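Local coordinates for capsid Protein (Unidentified, PDB 4DMI) that probably builds the shell of a bacteriophage particle, assembling with four further copies of itself into a pentamer, at residues T77-L91 against V134-L148. Sequence-based numbering, arbitrary orientation. Where two conformers were deposited one is given.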
ATOM      1  N   THR B  77     -18.716  20.910   9.240  1.00 12.83           N
ATOM      2  CA  THR B  77     -18.206  19.847  10.097  1.00  9.44           C
ATOM      3  C   THR B  77     -18.345  18.459   9.491  1.00 11.29           C
ATOM      4  O   THR B  77     -19.409  18.081   8.996  1.00 15.24           O
ATOM      5  CB  THR B  77     -18.884  19.897  11.467  1.00 11.21           C
ATOM      6  OG1 THR B  77     -18.530  21.130  12.097  1.00 16.19           O
ATOM      7  CG2 THR B  77     -18.426  18.739  12.341  1.00 12.58           C
ATOM      8  N   ILE B  78     -17.254  17.701   9.524  1.00 10.34           N
ATOM      9  CA  ILE B  78     -17.275  16.305   9.123  1.00  8.39           C
ATOM     10  C   ILE B  78     -17.507  15.420  10.341  1.00 11.82           C
ATOM     11  O   ILE B  78     -18.352  14.517  10.315  1.00 13.01           O
ATOM     12  CB  ILE B  78     -15.966  15.932   8.403  1.00  9.27           C
ATOM     13  CG1 ILE B  78     -15.840  16.779   7.139  1.00  7.46           C
ATOM     14  CG2 ILE B  78     -15.917  14.422   8.118  1.00 10.95           C
ATOM     15  CD1 ILE B  78     -14.478  16.688   6.464  1.00  8.93           C
ATOM     16  N   ALA B  79     -16.776  15.681  11.419  1.00 10.32           N
ATOM     17  CA  ALA B  79     -17.043  15.000  12.677  1.00 12.42           C
ATOM     18  C   ALA B  79     -16.582  15.886  13.805  1.00 10.38           C
ATOM     19  O   ALA B  79     -15.642  16.664  13.632  1.00 11.25           O
ATOM     20  CB  ALA B  79     -16.339  13.668  12.733  1.00 11.17           C
ATOM     21  N   ASN B  80     -17.233  15.781  14.960  1.00 10.26           N
ATOM     22  CA  ASN B  80     -16.834  16.553  16.131  1.00 12.36           C
ATOM     23  C   ASN B  80     -17.012  15.798  17.441  1.00 11.44           C
ATOM     24  O   ASN B  80     -17.191  16.405  18.501  1.00 15.26           O
ATOM     25  CB  ASN B  80     -17.556  17.909  16.180  1.00 13.55           C
ATOM     26  CG  ASN B  80     -19.069  17.775  16.253  1.00 15.97           C
ATOM     27  OD1 ASN B  80     -19.611  16.681  16.423  1.00 17.17           O
ATOM     28  ND2 ASN B  80     -19.759  18.906  16.135  1.00 24.05           N
ATOM     29  N   THR B  81     -16.970  14.473  17.359  1.00 12.95           N
ATOM     30  CA  THR B  81     -16.957  13.625  18.543  1.00 14.73           C
ATOM     31  C   THR B  81     -15.795  12.628  18.455  1.00 11.27           C
ATOM     32  O   THR B  81     -15.329  12.314  17.353  1.00 14.02           O
ATOM     33  CB  THR B  81     -18.321  12.932  18.779  1.00 17.12           C
ATOM     34  OG1 THR B  81     -18.672  12.148  17.634  1.00 17.29           O
ATOM     35  CG2 THR B  81     -19.399  13.967  19.034  1.00 16.49           C
ATOM     36  N   PRO B  82     -15.306  12.151  19.617  1.00 11.70           N
ATOM     37  CA  PRO B  82     -14.055  11.380  19.611  1.00 15.33           C
ATOM     38  C   PRO B  82     -14.141  10.089  18.812  1.00 10.54           C
ATOM     39  O   PRO B  82     -15.193   9.432  18.764  1.00 12.71           O
ATOM     40  CB  PRO B  82     -13.824  11.067  21.096  1.00 11.67           C
ATOM     41  CG  PRO B  82     -14.548  12.158  21.826  1.00 12.99           C
ATOM     42  CD  PRO B  82     -15.786  12.385  20.990  1.00 13.63           C
ATOM     43  N   GLY B  83     -13.032   9.729  18.179  1.00 10.27           N
ATOM     44  CA  GLY B  83     -12.956   8.489  17.433  1.00 10.78           C
ATOM     45  C   GLY B  83     -11.944   8.563  16.311  1.00 10.87           C
ATOM     46  O   GLY B  83     -11.279   9.589  16.122  1.00  9.88           O
ATOM     47  N   PHE B  84     -11.830   7.470  15.564  1.00  8.90           N
ATOM     48  CA  PHE B  84     -10.962   7.420  14.386  1.00  8.33           C
ATOM     49  C   PHE B  84     -11.819   7.520  13.137  1.00  7.92           C
ATOM     50  O   PHE B  84     -12.810   6.801  12.998  1.00  9.39           O
ATOM     51  CB  PHE B  84     -10.173   6.104  14.344  1.00  8.41           C
ATOM     52  CG  PHE B  84      -9.143   5.963  15.434  1.00  8.83           C
ATOM     53  CD1 PHE B  84      -9.509   5.526  16.697  1.00  9.48           C
ATOM     54  CD2 PHE B  84      -7.798   6.225  15.177  1.00  8.63           C
ATOM     55  CE1 PHE B  84      -8.554   5.388  17.712  1.00  9.95           C
ATOM     56  CE2 PHE B  84      -6.847   6.084  16.182  1.00  9.10           C
ATOM     57  CZ  PHE B  84      -7.229   5.661  17.449  1.00  9.76           C
ATOM     58  N   TYR B  85     -11.413   8.382  12.214  1.00  7.47           N
ATOM     59  CA  TYR B  85     -12.175   8.643  11.001  1.00  7.55           C
ATOM     60  C   TYR B  85     -11.310   8.529   9.768  1.00  6.65           C
ATOM     61  O   TYR B  85     -10.211   9.083   9.720  1.00  8.72           O
ATOM     62  CB  TYR B  85     -12.784  10.050  11.055  1.00  8.06           C
ATOM     63  CG  TYR B  85     -13.764  10.253  12.189  1.00  7.72           C
ATOM     64  CD1 TYR B  85     -13.318  10.624  13.454  1.00  8.96           C
ATOM     65  CD2 TYR B  85     -15.126  10.070  12.001  1.00  8.31           C
ATOM     66  CE1 TYR B  85     -14.207  10.816  14.505  1.00 11.46           C
ATOM     67  CE2 TYR B  85     -16.029  10.256  13.053  1.00  9.52           C
ATOM     68  CZ  TYR B  85     -15.555  10.626  14.295  1.00  9.65           C
ATOM     69  OH  TYR B  85     -16.419  10.823  15.348  1.00 14.21           O
ATOM     70  N   LYS B  86     -11.806   7.823   8.756  1.00  6.49           N
ATOM     71  CA  LYS B  86     -11.175   7.820   7.443  1.00  6.26           C
ATOM     72  C   LYS B  86     -11.854   8.919   6.647  1.00  7.99           C
ATOM     73  O   LYS B  86     -13.067   9.037   6.647  1.00  6.83           O
ATOM     74  CB  LYS B  86     -11.372   6.472   6.755  1.00  8.39           C
ATOM     75  CG  LYS B  86     -11.027   6.488   5.270  1.00  8.17           C
ATOM     76  CD  LYS B  86     -11.163   5.091   4.664  1.00  9.91           C
ATOM     77  CE  LYS B  86     -10.660   5.078   3.233  1.00 12.30           C
ATOM     78  NZ  LYS B  86     -10.528   3.703   2.690  1.00 14.67           N
ATOM     79  N   VAL B  87     -11.061   9.777   5.991  0.62  6.51           N
ATOM     80  CA  VAL B  87     -11.616  10.856   5.181  0.62  5.50           C
ATOM     81  C   VAL B  87     -10.851  10.958   3.867  0.62  5.16           C
ATOM     82  O   VAL B  87      -9.623  11.078   3.850  0.62  9.74           O
ATOM     83  CB  VAL B  87     -11.620  12.211   5.951  0.62 10.31           C
ATOM     84  CG1 VAL B  87     -10.240  12.554   6.483  0.62 11.23           C
ATOM     85  CG2 VAL B  87     -12.150  13.322   5.069  0.62 14.28           C
ATOM     86  N   VAL B  88     -11.587  10.859   2.766  0.62  5.11           N
ATOM     87  CA  VAL B  88     -10.993  10.796   1.440  0.62  7.02           C
ATOM     88  C   VAL B  88     -11.755  11.696   0.489  0.62  8.54           C
ATOM     89  O   VAL B  88     -12.968  11.850   0.589  0.62  8.73           O
ATOM     90  CB  VAL B  88     -10.988   9.359   0.889  0.62  8.81           C
ATOM     91  CG1 VAL B  88     -10.150   8.469   1.743  0.62 17.75           C
ATOM     92  CG2 VAL B  88     -12.383   8.800   0.821  0.62 11.39           C
ATOM     93  N   GLY B  89     -11.040  12.294  -0.449  1.00  5.36           N
ATOM     94  CA  GLY B  89     -11.677  13.226  -1.358  1.00  5.06           C
ATOM     95  C   GLY B  89     -10.710  14.099  -2.112  1.00  4.91           C
ATOM     96  O   GLY B  89      -9.554  13.717  -2.298  1.00  6.79           O
ATOM     97  N   ASN B  90     -11.197  15.254  -2.561  1.00  5.90           N
ATOM     98  CA  ASN B  90     -10.406  16.170  -3.391  1.00  5.60           C
ATOM     99  C   ASN B  90     -10.666  17.623  -3.056  1.00  6.35           C
ATOM    100  O   ASN B  90     -11.744  17.990  -2.561  1.00  6.48           O
ATOM    101  CB  ASN B  90     -10.688  15.964  -4.889  1.00  7.23           C
ATOM    102  CG  ASN B  90     -10.174  14.640  -5.414  1.00  7.59           C
ATOM    103  OD1 ASN B  90      -8.972  14.450  -5.600  1.00  8.03           O
ATOM    104  ND2 ASN B  90     -11.095  13.705  -5.662  1.00 10.25           N
ATOM    105  N   LEU B  91      -9.667  18.451  -3.344  1.00  5.72           N
ATOM    106  CA  LEU B  91      -9.792  19.900  -3.252  1.00  5.49           C
ATOM    107  C   LEU B  91      -9.615  20.496  -4.633  1.00  5.64           C
ATOM    108  O   LEU B  91      -8.883  19.956  -5.471  1.00  6.62           O
ATOM    109  CB  LEU B  91      -8.662  20.461  -2.384  1.00  5.97           C
ATOM    110  CG  LEU B  91      -8.333  19.750  -1.072  1.00  5.87           C
ATOM    111  CD1 LEU B  91      -7.027  20.302  -0.499  1.00  8.02           C
ATOM    112  CD2 LEU B  91      -9.481  19.939  -0.083  1.00  7.65           C
ATOM    113  N   VAL B 134      -6.925  18.047  -6.035  1.00  4.92           N
ATOM    114  CA  VAL B 134      -5.828  17.709  -5.133  1.00  6.69           C
ATOM    115  C   VAL B 134      -6.355  16.645  -4.179  1.00  7.28           C
ATOM    116  O   VAL B 134      -7.179  16.926  -3.308  1.00  6.26           O
ATOM    117  CB  VAL B 134      -5.365  18.930  -4.327  1.00  6.37           C
ATOM    118  CG1 VAL B 134      -4.151  18.573  -3.454  1.00 10.15           C
ATOM    119  CG2 VAL B 134      -5.037  20.103  -5.253  1.00  7.62           C
ATOM    120  N   PRO B 135      -5.921  15.399  -4.360  1.00  6.30           N
ATOM    121  CA  PRO B 135      -6.516  14.342  -3.531  1.00  6.78           C
ATOM    122  C   PRO B 135      -5.984  14.280  -2.110  1.00  7.26           C
ATOM    123  O   PRO B 135      -4.859  14.695  -1.800  1.00  9.40           O
ATOM    124  CB  PRO B 135      -6.150  13.057  -4.290  1.00  6.02           C
ATOM    125  CG  PRO B 135      -4.884  13.431  -5.069  1.00  7.51           C
ATOM    126  CD  PRO B 135      -5.094  14.872  -5.457  1.00  6.08           C
ATOM    127  N   PHE B 136      -6.827  13.761  -1.227  1.00  7.31           N
ATOM    128  CA  PHE B 136      -6.394  13.435   0.128  1.00  7.11           C
ATOM    129  C   PHE B 136      -7.018  12.112   0.546  1.00  6.85           C
ATOM    130  O   PHE B 136      -8.101  11.740   0.067  1.00  7.06           O
ATOM    131  CB  PHE B 136      -6.726  14.561   1.130  1.00  6.57           C
ATOM    132  CG  PHE B 136      -8.184  14.938   1.151  1.00  5.31           C
ATOM    133  CD1 PHE B 136      -9.090  14.219   1.920  1.00  6.37           C
ATOM    134  CD2 PHE B 136      -8.651  15.990   0.368  1.00  5.35           C
ATOM    135  CE1 PHE B 136     -10.445  14.555   1.916  1.00  8.76           C
ATOM    136  CE2 PHE B 136      -9.999  16.336   0.362  1.00  7.30           C
ATOM    137  CZ  PHE B 136     -10.895  15.615   1.134  1.00 10.54           C
ATOM    138  N   ASP B 137      -6.330  11.403   1.439  1.00  7.13           N
ATOM    139  CA  ASP B 137      -6.790  10.123   1.972  1.00  7.68           C
ATOM    140  C   ASP B 137      -6.137   9.982   3.344  1.00 11.80           C
ATOM    141  O   ASP B 137      -4.970   9.590   3.463  1.00 11.40           O
ATOM    142  CB  ASP B 137      -6.406   8.971   1.023  1.00 10.24           C
ATOM    143  CG  ASP B 137      -7.010   7.636   1.427  1.00 23.34           C
ATOM    144  OD1 ASP B 137      -7.407   7.468   2.600  1.00 26.16           O
ATOM    145  OD2 ASP B 137      -7.088   6.743   0.558  1.00 23.23           O
ATOM    146  N   LEU B 138      -6.906  10.328   4.373  1.00  8.46           N
ATOM    147  CA  LEU B 138      -6.394  10.540   5.715  1.00  8.01           C
ATOM    148  C   LEU B 138      -7.072   9.645   6.739  1.00  8.35           C
ATOM    149  O   LEU B 138      -8.250   9.295   6.605  1.00  8.26           O
ATOM    150  CB  LEU B 138      -6.642  11.996   6.117  1.00 11.06           C
ATOM    151  CG  LEU B 138      -5.941  13.078   5.300  1.00 12.47           C
ATOM    152  CD1 LEU B 138      -6.708  14.388   5.363  1.00 14.89           C
ATOM    153  CD2 LEU B 138      -4.560  13.280   5.876  1.00 13.09           C
ATOM    154  N   MET B 139      -6.307   9.262   7.752  0.50  5.93           N
ATOM    155  CA  MET B 139      -6.867   8.721   8.975  0.50  6.05           C
ATOM    156  C   MET B 139      -6.637   9.746  10.065  0.50  6.31           C
ATOM    157  O   MET B 139      -5.486  10.136  10.354  0.50  6.92           O
ATOM    158  CB  MET B 139      -6.204   7.402   9.364  0.50 10.30           C
ATOM    159  CG  MET B 139      -6.752   6.766  10.653  0.50 17.17           C
ATOM    160  SD  MET B 139      -8.432   6.112  10.480  0.50 17.25           S
ATOM    161  CE  MET B 139      -8.305   5.504   8.795  0.50 12.55           C
ATOM    162  N   VAL B 140      -7.731  10.177  10.688  1.00  7.07           N
ATOM    163  CA  VAL B 140      -7.696  11.215  11.713  1.00  6.85           C
ATOM    164  C   VAL B 140      -8.311  10.703  13.002  1.00  7.93           C
ATOM    165  O   VAL B 140      -9.390  10.102  12.992  1.00 10.37           O
ATOM    166  CB  VAL B 140      -8.491  12.451  11.262  1.00  8.56           C
ATOM    167  CG1 VAL B 140      -8.500  13.525  12.350  1.00  9.93           C
ATOM    168  CG2 VAL B 140      -7.914  13.002   9.968  1.00  8.65           C
ATOM    169  N   LYS B 141      -7.622  10.926  14.116  1.00  7.77           N
ATOM    170  CA  LYS B 141      -8.191  10.634  15.428  1.00  8.35           C
ATOM    171  C   LYS B 141      -8.574  11.939  16.102  1.00 10.58           C
ATOM    172  O   LYS B 141      -7.751  12.846  16.226  1.00 11.79           O
ATOM    173  CB  LYS B 141      -7.202   9.873  16.318  1.00  8.75           C
ATOM    174  CG  LYS B 141      -7.774   9.467  17.685  1.00 11.52           C
ATOM    175  CD  LYS B 141      -6.653   9.052  18.651  1.00 12.16           C
ATOM    176  CE  LYS B 141      -7.214   8.658  20.006  1.00 25.14           C
ATOM    177  NZ  LYS B 141      -6.121   8.239  20.930  1.00 23.26           N
ATOM    178  N   LEU B 142      -9.828  12.019  16.542  1.00  9.18           N
ATOM    179  CA  LEU B 142     -10.325  13.147  17.321  1.00  9.39           C
ATOM    180  C   LEU B 142     -10.446  12.744  18.781  1.00 10.78           C
ATOM    181  O   LEU B 142     -10.909  11.641  19.095  1.00 12.17           O
ATOM    182  CB  LEU B 142     -11.715  13.564  16.825  1.00  9.35           C
ATOM    183  CG  LEU B 142     -11.843  13.987  15.365  1.00  8.76           C
ATOM    184  CD1 LEU B 142     -13.282  14.401  15.101  1.00 10.22           C
ATOM    185  CD2 LEU B 142     -10.871  15.128  15.044  1.00 10.47           C
ATOM    186  N   VAL B 143     -10.022  13.629  19.677  1.00 11.55           N
ATOM    187  CA  VAL B 143     -10.351  13.478  21.090  1.00 11.46           C
ATOM    188  C   VAL B 143     -11.373  14.535  21.461  1.00 12.18           C
ATOM    189  O   VAL B 143     -11.782  15.326  20.608  1.00 13.91           O
ATOM    190  CB  VAL B 143      -9.104  13.586  21.998  1.00 15.14           C
ATOM    191  CG1 VAL B 143      -8.177  12.417  21.750  1.00 17.16           C
ATOM    192  CG2 VAL B 143      -8.379  14.908  21.780  1.00 17.79           C
ATOM    193  N   ALA B 144     -11.805  14.532  22.724  1.00 14.49           N
ATOM    194  CA  ALA B 144     -12.843  15.446  23.172  1.00 17.01           C
ATOM    195  C   ALA B 144     -12.476  16.890  22.862  1.00 13.74           C
ATOM    196  O   ALA B 144     -11.365  17.336  23.168  1.00 17.16           O
ATOM    197  CB  ALA B 144     -13.103  15.267  24.666  1.00 18.80           C
ATOM    198  N   GLY B 145     -13.405  17.604  22.236  1.00 15.24           N
ATOM    199  CA  GLY B 145     -13.211  19.006  21.926  1.00 16.91           C
ATOM    200  C   GLY B 145     -12.628  19.284  20.556  1.00 13.45           C
ATOM    201  O   GLY B 145     -12.531  20.450  20.160  1.00 15.91           O
ATOM    202  N   ASP B 146     -12.254  18.228  19.832  1.00 13.70           N
ATOM    203  CA  ASP B 146     -11.703  18.375  18.479  1.00 11.46           C
ATOM    204  C   ASP B 146     -12.791  18.326  17.405  1.00 10.67           C
ATOM    205  O   ASP B 146     -13.772  17.592  17.531  1.00 15.33           O
ATOM    206  CB  ASP B 146     -10.730  17.242  18.152  1.00 14.64           C
ATOM    207  CG  ASP B 146      -9.459  17.284  18.950  1.00 15.47           C
ATOM    208  OD1 ASP B 146      -9.164  18.302  19.633  1.00 15.15           O
ATOM    209  OD2 ASP B 146      -8.731  16.268  18.881  1.00 16.34           O
ATOM    210  N   THR B 147     -12.591  19.081  16.329  1.00 10.08           N
ATOM    211  CA  THR B 147     -13.501  19.060  15.179  1.00 10.33           C
ATOM    212  C   THR B 147     -12.698  18.839  13.907  1.00 10.91           C
ATOM    213  O   THR B 147     -11.664  19.469  13.714  1.00 12.25           O
ATOM    214  CB  THR B 147     -14.270  20.387  15.064  1.00 12.35           C
ATOM    215  OG1 THR B 147     -15.043  20.607  16.257  1.00 16.46           O
ATOM    216  CG2 THR B 147     -15.189  20.398  13.844  1.00 16.21           C
ATOM    217  N   LEU B 148     -13.165  17.933  13.052  1.00  8.63           N
ATOM    218  CA  LEU B 148     -12.613  17.731  11.717  1.00  8.85           C
ATOM    219  C   LEU B 148     -13.580  18.407  10.760  1.00 12.29           C
ATOM    220  O   LEU B 148     -14.792  18.152  10.816  1.00 10.71           O
ATOM    221  CB  LEU B 148     -12.521  16.241  11.403  1.00  9.96           C
ATOM    222  CG  LEU B 148     -12.140  15.827   9.982  1.00  9.47           C
ATOM    223  CD1 LEU B 148     -10.706  16.230   9.655  1.00 11.83           C
ATOM    224  CD2 LEU B 148     -12.347  14.330   9.837  1.00 11.43           C
TER
HETATM  225  O   HOH W   1     -15.722  16.406  21.277  1.00 19.25           O
HETATM  226  O   HOH W   2     -17.641  21.354  16.253  1.00 23.08           O
HETATM  227  O   HOH W   3      -9.279   4.936   0.164  1.00 21.75           O
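Tyr85 and Val140 exchange both backbone bonds (Val140 N to Tyr85 O, 2.9 Å), as does every hydrogen-bonded pair from Gly83–Leu142 to Leu91–Val134 along antiparallel strands 83-91 and 134-142 (162° between axes). Between Gly83 and Ala79 the register shifts by two, and pairing resumes where Ala79 meets Leu148. Ile78 N (2.8 Å) and Ala79 N (3.2 Å) both donate to Leu148 O, a classic beta bulge, while Leu148 N returns a bond to Ala79 O. Each set of bonds lies within one sheet of a beta-sandwich, the chain crossing between sheets through loop 80-82 and turn 143-146; the strand order 67-72, 158-167, 83-95, 133-142 matches the BIDG sheet of a viral jelly roll, and 74-77 with 147-152 begins its CHEF sheet. Between the sheets, Ala79 CB sits over one face of the Tyr85 ring, offset toward the rim, and Tyr85 OH donates to Thr81 O (2.7 Å) from 46° out of the carbonyl plane. Across the type II turn, Asp146 OD2 holds Val143 N, and one water links Asn80 O to Gly145 N. With chi1 at 56°, Phe136 lays its ring over Gly89 CA (3.9 Å to the centroid). On the sheet face carrying Phe84 and Lys86, Lys141 CG lies over the Phe84 ring, and Lys141 NZ hydrogen-bonds to Pro176 O of a neighbouring subunit. Lys86 NZ, 4.9 Å from Asp137 OD1, reaches Asp137 OD2 through a water.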